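Local structure of gamma-glutamyltransferase 1 Threonine peptidase. MEROPS family T03 (Pseudomonas nitroreducens, 7D9E) at residues 104-107 with 108-112; 146-149 with 150-153; 158-161 with 162-166. The protein catalyses transfer of the gamma-glutamyl group from glutathione and related peptides to amino acids or peptides, and also hydrolyses glutathione to L-glutamate and L-cysteinylglycine. One frame throughout, in Å; residues are numbered along the deposited sequence. Where two conformers were deposited one is given.

Interaction 1 of 3, residues 104-107 with 108-112. With GOL (glycerol), chain E.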
loop_
_atom_site.group_PDB
_atom_site.type_symbol
_atom_site.label_atom_id
_atom_site.label_comp_id
_atom_site.label_asym_id
_atom_site.label_seq_id
_atom_site.Cartn_x
_atom_site.Cartn_y
_atom_site.Cartn_z
ATOM N N VAL B 104 3.965 12.052 -8.115
ATOM C CA VAL B 104 5.229 12.425 -7.494
ATOM C C VAL B 104 6.388 12.226 -8.471
ATOM O O VAL B 104 7.298 13.068 -8.552
ATOM C CB VAL B 104 5.445 11.692 -6.162
ATOM C CG1 VAL B 104 6.838 11.975 -5.603
ATOM C CG2 VAL B 104 4.388 12.102 -5.129
ATOM N N LEU B 105 6.383 11.110 -9.219
ATOM C CA LEU B 105 7.435 10.881 -10.209
ATOM C C LEU B 105 7.430 11.972 -11.270
ATOM O O LEU B 105 8.495 12.452 -11.691
ATOM C CB LEU B 105 7.266 9.504 -10.856
ATOM C CG LEU B 105 7.504 8.317 -9.932
ATOM C CD1 LEU B 105 7.088 7.031 -10.659
ATOM C CD2 LEU B 105 8.949 8.221 -9.505
ATOM N N ASN B 106 6.241 12.355 -11.744
ATOM C CA ASN B 106 6.174 13.450 -12.709
ATOM C C ASN B 106 6.758 14.731 -12.118
ATOM O O ASN B 106 7.480 15.463 -12.796
ATOM C CB ASN B 106 4.730 13.719 -13.127
ATOM C CG ASN B 106 4.130 12.581 -13.937
ATOM O OD1 ASN B 106 4.830 11.692 -14.403
ATOM N ND2 ASN B 106 2.836 12.666 -14.163
ATOM N N ASN B 107 6.464 14.998 -10.850
ATOM C CA ASN B 107 6.938 16.228 -10.215
ATOM C C ASN B 107 8.454 16.244 -10.095
ATOM O O ASN B 107 9.088 17.289 -10.303
ATOM C CB ASN B 107 6.285 16.327 -8.839
ATOM C CG ASN B 107 4.791 16.507 -8.933
ATOM O OD1 ASN B 107 4.255 16.706 -10.028
ATOM N ND2 ASN B 107 4.108 16.457 -7.797
ATOM N N VAL B 108 9.049 15.101 -9.753
ATOM C CA VAL B 108 10.501 15.012 -9.632
ATOM C C VAL B 108 11.174 15.016 -10.999
ATOM O O VAL B 108 12.150 15.738 -11.215
ATOM C CB VAL B 108 10.882 13.753 -8.827
ATOM C CG1 VAL B 108 12.381 13.518 -8.884
ATOM C CG2 VAL B 108 10.401 13.852 -7.396
ATOM N N TYR B 109 10.694 14.185 -11.930
ATOM C CA TYR B 109 11.424 13.902 -13.162
ATOM C C TYR B 109 11.037 14.767 -14.347
ATOM O O TYR B 109 11.845 14.925 -15.271
ATOM C CB TYR B 109 11.290 12.412 -13.530
ATOM C CG TYR B 109 12.076 11.542 -12.601
ATOM C CD1 TYR B 109 13.430 11.355 -12.815
ATOM C CD2 TYR B 109 11.497 10.915 -11.522
ATOM C CE1 TYR B 109 14.190 10.573 -11.974
ATOM C CE2 TYR B 109 12.251 10.149 -10.654
ATOM C CZ TYR B 109 13.587 9.966 -10.887
ATOM O OH TYR B 109 14.385 9.220 -10.072
ATOM N N ASP B 110 9.825 15.302 -14.372
ATOM C CA ASP B 110 9.400 16.176 -15.453
ATOM C C ASP B 110 9.352 17.636 -15.050
ATOM O O ASP B 110 9.803 18.486 -15.808
ATOM C CB ASP B 110 8.030 15.736 -15.980
ATOM C CG ASP B 110 8.080 14.351 -16.636
ATOM O OD1 ASP B 110 9.189 13.802 -16.816
ATOM O OD2 ASP B 110 7.001 13.808 -16.960
ATOM N N PHE B 111 8.831 17.952 -13.870
ATOM C CA PHE B 111 8.831 19.340 -13.417
ATOM C C PHE B 111 10.075 19.710 -12.629
ATOM O O PHE B 111 10.291 20.899 -12.361
ATOM C CB PHE B 111 7.562 19.645 -12.622
ATOM C CG PHE B 111 6.319 19.562 -13.454
ATOM C CD1 PHE B 111 5.990 20.575 -14.331
ATOM C CD2 PHE B 111 5.495 18.447 -13.379
ATOM C CE1 PHE B 111 4.863 20.504 -15.115
ATOM C CE2 PHE B 111 4.355 18.358 -14.166
ATOM C CZ PHE B 111 4.046 19.395 -15.040
ATOM N N HIS B 112 10.916 18.738 -12.302
ATOM C CA HIS B 112 12.208 18.986 -11.667
ATOM C C HIS B 112 12.048 19.724 -10.344
ATOM O O HIS B 112 12.843 20.603 -9.993
ATOM C CB HIS B 112 13.184 19.644 -12.638
ATOM C CG HIS B 112 13.572 18.736 -13.765
ATOM N ND1 HIS B 112 13.252 18.991 -15.081
ATOM C CD2 HIS B 112 14.184 17.526 -13.756
ATOM C CE1 HIS B 112 13.691 17.999 -15.838
ATOM N NE2 HIS B 112 14.264 17.102 -15.059
HETATM C C1 GOL E . 7.547 9.739 -14.784
HETATM O O1 GOL E . 6.202 9.470 -14.600
HETATM C C2 GOL E . 7.643 10.843 -15.859
HETATM O O2 GOL E . 8.956 11.325 -15.969
HETATM C C3 GOL E . 7.163 10.224 -17.189
HETATM O O3 GOL E . 7.294 11.234 -18.193
#

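Interaction 2 of 3, residues 146-149 with 150-153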
loop_
_atom_site.group_PDB
_atom_site.type_symbol
_atom_site.label_atom_id
_atom_site.label_comp_id
_atom_site.label_asym_id
_atom_site.label_seq_id
_atom_site.Cartn_x
_atom_site.Cartn_y
_atom_site.Cartn_z
ATOM N N VAL B 146 -8.837 26.419 -11.863
ATOM C CA VAL B 146 -8.614 25.047 -12.313
ATOM C C VAL B 146 -9.872 24.213 -12.093
ATOM O O VAL B 146 -10.332 23.493 -12.992
ATOM C CB VAL B 146 -7.379 24.438 -11.627
ATOM C CG1 VAL B 146 -7.267 22.949 -11.959
ATOM C CG2 VAL B 146 -6.112 25.160 -12.056
ATOM N N ALA B 147 -10.467 24.317 -10.902
ATOM C CA ALA B 147 -11.712 23.604 -10.649
ATOM C C ALA B 147 -12.785 24.016 -11.645
ATOM O O ALA B 147 -13.505 23.169 -12.180
ATOM C CB ALA B 147 -12.181 23.877 -9.219
ATOM N N ASP B 148 -12.907 25.317 -11.907
ATOM C CA ASP B 148 -13.986 25.788 -12.767
ATOM C C ASP B 148 -13.804 25.285 -14.194
ATOM O O ASP B 148 -14.778 24.887 -14.844
ATOM C CB ASP B 148 -14.052 27.310 -12.730
ATOM C CG ASP B 148 -14.613 27.841 -11.418
ATOM O OD1 ASP B 148 -15.265 27.066 -10.683
ATOM O OD2 ASP B 148 -14.413 29.037 -11.131
ATOM N N GLU B 149 -12.569 25.294 -14.696
ATOM C CA GLU B 149 -12.345 24.777 -16.037
ATOM C C GLU B 149 -12.637 23.284 -16.108
ATOM O O GLU B 149 -13.266 22.814 -17.064
ATOM C CB GLU B 149 -10.927 25.044 -16.523
ATOM C CG GLU B 149 -10.815 24.647 -17.997
ATOM C CD GLU B 149 -9.541 25.092 -18.662
ATOM O OE1 GLU B 149 -8.848 25.958 -18.092
ATOM O OE2 GLU B 149 -9.246 24.581 -19.762
ATOM N N LEU B 150 -12.179 22.516 -15.119
ATOM C CA LEU B 150 -12.455 21.084 -15.144
ATOM C C LEU B 150 -13.956 20.827 -15.148
ATOM O O LEU B 150 -14.442 19.956 -15.875
ATOM C CB LEU B 150 -11.800 20.380 -13.965
ATOM C CG LEU B 150 -10.285 20.299 -13.982
ATOM C CD1 LEU B 150 -9.757 19.844 -12.642
ATOM C CD2 LEU B 150 -9.811 19.373 -15.103
ATOM N N LYS B 151 -14.709 21.584 -14.344
ATOM C CA LYS B 151 -16.161 21.432 -14.349
ATOM C C LYS B 151 -16.742 21.806 -15.708
ATOM O O LYS B 151 -17.674 21.151 -16.194
ATOM C CB LYS B 151 -16.784 22.270 -13.236
ATOM C CG LYS B 151 -16.505 21.708 -11.841
ATOM C CD LYS B 151 -17.426 22.318 -10.790
ATOM C CE LYS B 151 -16.663 23.121 -9.772
ATOM N NZ LYS B 151 -17.437 23.243 -8.496
ATOM N N ALA B 152 -16.175 22.830 -16.354
ATOM C CA ALA B 152 -16.621 23.214 -17.693
ATOM C C ALA B 152 -16.357 22.120 -18.725
ATOM O O ALA B 152 -17.136 21.976 -19.679
ATOM C CB ALA B 152 -15.938 24.518 -18.115
ATOM N N MET B 153 -15.266 21.357 -18.571
ATOM C CA MET B 153 -15.029 20.215 -19.453
ATOM C C MET B 153 -16.048 19.096 -19.249
ATOM O O MET B 153 -16.232 18.267 -20.154
ATOM C CB MET B 153 -13.627 19.616 -19.269
ATOM C CG MET B 153 -12.465 20.594 -19.296
ATOM S SD MET B 153 -10.854 19.807 -19.519
ATOM C CE MET B 153 -11.064 18.994 -21.098
#

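Interaction 3 of 3, residues 158-161 with 162-166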
loop_
_atom_site.group_PDB
_atom_site.type_symbol
_atom_site.label_atom_id
_atom_site.label_comp_id
_atom_site.label_asym_id
_atom_site.label_seq_id
_atom_site.Cartn_x
_atom_site.Cartn_y
_atom_site.Cartn_z
ATOM N N GLU B 158 -15.070 15.791 -6.467
ATOM C CA GLU B 158 -15.518 15.315 -5.167
ATOM C C GLU B 158 -14.372 15.309 -4.164
ATOM O O GLU B 158 -13.292 14.777 -4.444
ATOM C CB GLU B 158 -16.093 13.891 -5.261
ATOM N N ASP B 159 -14.619 15.894 -2.990
ATOM C CA ASP B 159 -13.735 15.744 -1.840
ATOM C C ASP B 159 -13.916 14.334 -1.291
ATOM O O ASP B 159 -14.990 13.988 -0.785
ATOM C CB ASP B 159 -14.128 16.781 -0.793
ATOM C CG ASP B 159 -13.197 16.792 0.408
ATOM O OD1 ASP B 159 -12.436 15.826 0.591
ATOM O OD2 ASP B 159 -13.291 17.743 1.214
ATOM N N GLN B 160 -12.873 13.514 -1.388
ATOM C CA GLN B 160 -12.987 12.113 -0.991
ATOM C C GLN B 160 -13.037 11.893 0.518
ATOM O O GLN B 160 -13.400 10.793 0.946
ATOM C CB GLN B 160 -11.853 11.301 -1.620
ATOM C CG GLN B 160 -10.486 11.547 -1.036
ATOM C CD GLN B 160 -9.402 10.792 -1.765
ATOM O OE1 GLN B 160 -9.620 10.265 -2.865
ATOM N NE2 GLN B 160 -8.252 10.671 -1.128
ATOM N N GLY B 161 -12.693 12.887 1.328
ATOM C CA GLY B 161 -12.891 12.791 2.766
ATOM C C GLY B 161 -11.751 12.150 3.517
ATOM O O GLY B 161 -11.934 11.732 4.662
ATOM N N TRP B 162 -10.588 12.045 2.896
ATOM C CA TRP B 162 -9.360 11.514 3.476
ATOM C C TRP B 162 -8.212 11.969 2.593
ATOM O O TRP B 162 -8.369 12.138 1.386
ATOM C CB TRP B 162 -9.433 9.989 3.673
ATOM C CG TRP B 162 -9.930 9.184 2.481
ATOM C CD1 TRP B 162 -11.244 8.968 2.151
ATOM C CD2 TRP B 162 -9.156 8.408 1.550
ATOM N NE1 TRP B 162 -11.332 8.161 1.043
ATOM C CE2 TRP B 162 -10.068 7.797 0.657
ATOM C CE3 TRP B 162 -7.789 8.183 1.373
ATOM C CZ2 TRP B 162 -9.655 6.983 -0.396
ATOM C CZ3 TRP B 162 -7.381 7.376 0.319
ATOM C CH2 TRP B 162 -8.315 6.779 -0.545
ATOM N N ASN B 163 -7.073 12.231 3.218
ATOM C CA ASN B 163 -5.957 12.787 2.472
ATOM C C ASN B 163 -5.529 11.822 1.374
ATOM O O ASN B 163 -5.647 10.597 1.486
ATOM C CB ASN B 163 -4.836 13.209 3.418
ATOM C CG ASN B 163 -5.147 14.521 4.129
ATOM O OD1 ASN B 163 -6.143 15.232 3.793
ATOM N ND2 ASN B 163 -4.352 14.845 5.133
ATOM N N MET B 164 -5.019 12.404 0.298
ATOM C CA MET B 164 -4.688 11.691 -0.928
ATOM C C MET B 164 -3.280 11.112 -0.808
ATOM O O MET B 164 -2.329 11.551 -1.461
ATOM C CB MET B 164 -4.802 12.656 -2.102
ATOM C CG MET B 164 -4.541 12.066 -3.470
ATOM S SD MET B 164 -5.951 11.113 -4.039
ATOM C CE MET B 164 -7.206 12.382 -4.226
ATOM N N GLY B 165 -3.156 10.098 0.056
ATOM C CA GLY B 165 -1.875 9.461 0.273
ATOM C C GLY B 165 -1.082 10.070 1.407
ATOM O O GLY B 165 -1.519 10.973 2.131
ATOM N N ASP B 166 0.126 9.523 1.570
ATOM C CA ASP B 166 1.061 9.824 2.654
ATOM C C ASP B 166 2.423 9.323 2.166
ATOM O O ASP B 166 2.951 8.301 2.626
ATOM C CB ASP B 166 0.603 9.241 3.978
ATOM C CG ASP B 166 1.443 9.714 5.151
ATOM O OD1 ASP B 166 2.183 10.708 5.019
ATOM O OD2 ASP B 166 1.304 9.124 6.236
#

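Interaction 1 of 3, residues 104-107 with 108-112
The ring of Tyr-109 meets Leu-105 along its edge: Leu-105 O lies close to the ring plane, 3.4 Å from Tyr-109 CD2. Val-108 CG1 sits above one face, displaced toward the rim. Tyr-109 CG stands beside its own backbone N, anti to the carbonyl carbon (chi1 -72°), which turns the ring back along the helix until CE2 runs alongside Leu-105 CD2 at 4.0 Å. The Phe-111 ring is tilted against the Asn-107 amide, their planes 62° apart, with Asn-107 OD1 4.0 Å from Phe-111 CD2. Trp-257 and Tyr-299 of the large subunit meet the Tyr-109 and Phe-111 rings, respectively, edge-to-face. Asn-107 ND2 is held by Ala-118 O.

The backbone shows where regular helix gives way. Val-108 N to Val-104 O and Tyr-109 N to Leu-105 O are ordinary i to i+4 bonds, but Asn-106 O is gripped twice. Asp-110 N reaches it at 2.8 Å, and Phe-111 N at 3.0 Å in an i+5 bond.

A glycerol, probably from the crystallisation liquor, bridges two side chains one turn apart. Its O1 donates to Asn-106 OD1 at 2.6 Å, and its O2 donates to Asp-110 OD1, also at 2.6 Å. Trp-257 and Glu-283 of the large subunit bind the same molecule. Asp-110 OD2 makes a salt bridge with Lys-282 of the large subunit, and an alanine here would probably leave that ammonium without this carboxylate partner and the glycerol without one of its acceptors.

Leu-105 and Tyr-109 rest on strands 77-81 and 84-90. The doubled acceptor, followed by His-112 at positive phi, marks the C-terminal end of helix 97-109, a helix laid on a beta sheet as in the layered Ntn-hydrolase fold, with this end at the subunit interface.

Interaction 2 of 3, residues 146-149 with 150-153
Val-146 and Leu-150 lie side by side one turn apart on helix 144-153, pointing the same way, with Val-146 CG1 4.0 Å from Leu-150 CD1. Beneath this apolar pair Leu-150 N donates to Val-146 O at 3.0 Å, and the N-H...O angle of 169° makes it nearly straight. Three further i to i+4 bonds follow in order. Lys-151 N donates to Ala-147 O, Ala-152 N to Asp-148 O, and Met-153 N to Glu-149 O at 2.9 Å with a more bent angle of 149°. All four carbonyls of 146-149 are therefore satisfied by the amides of 150-153, and all four of those amides are used.

Side-chain carbons crowd round the same acceptors. Leu-150 CG comes within 3.3 Å of Val-146 O, and Lys-151 CG within 3.4 Å of Ala-147 O. Met-153 CG is set beside its own backbone N (chi1 -50°), and that torsion brings it to 3.2 Å from Glu-149 O, alongside the bond from Met-153 N.

The charged groups do not close a pair. Asp-148 OD1 and Lys-151 NZ stop 4.9 Å apart, so any attraction between them is likely to be weak and partly screened by solvent.

The helix belongs to the beta-alpha-beta unit that joins strands 133-136 and 156-159. Ala-147 and Lys-151 touch Leu-157 on the latter strand, whereas Val-146, Leu-150 and Met-153 pack on Asn-295, Ile-300 and His-301 of the large subunit. Chemically, this part of the helix is held by main-chain bonds and by packing, apolar in the Val-146 and Leu-150 pair and against Leu-157 and Ile-300 of the large subunit; the geometry gives no evidence that a salt bridge within it contributes.

Interaction 3 of 3, residues 158-161 with 162-166
Trp-162 O receives the side-chain amide of Gln-160: NE2 donates at 2.9 Å with an N-H...O angle of 164°. The acceptor lies almost in the glutamine amide plane, while NE2 stands well above the carbonyl plane, so the bond is straight at the donor and oblique at the acceptor. The same amide lies over one face of the Trp-162 indole, only 18° from parallel, with NE2 3.5 Å above the ring plane and offset toward the rim. Gln-160 CG adds a CH-pi contact, 4.0 Å from the centroid of the five-membered ring and almost on its normal. Trp-162 CG lies between its backbone N and carbonyl carbon (chi1 48°), folding the indole back over the glutamine; Gln-160 OE1 accepts from Arg-96 NE. The indole lies close to Gly-93 of the pocket that holds the bound ligand.

An Asx turn precedes this stack: Gly-161 N donates to Asp-159 OD1 at 3.0 Å. The segment thus leaves strand 156-159, outermost in its sheet within this chain, where Glu-158 and Gln-160 still bond through the backbone to strand 133-136, and runs as irregular loop toward strand 168-173, tied by Asp-166 N to Thr-91.

The three contacts do not touch. Interactions 2 and 3 are consecutive in the beta-alpha-beta region, helix 144-153 leading into strand 156-159, yet their nearest atoms are about 8 Å apart. Interaction 1 comes equally close to interaction 3, but its nearest atoms are about 12 Å from interaction 2. Interaction 3 is nearest the catalytic centre: the Trp-162 side chain is about 4 Å from Gly-93 of the glutamate site, about 7 Å from bound 6-diazenyl-5-oxo-L-norleucine and about 8 Å from Thr-1, the probable nucleophile. Val-104 of interaction 1 is about 12 Å from Gly-93; interaction 2 is remote. Interactions 1 and 2 pack on the large subunit at several residues, interaction 3 through Asp-166.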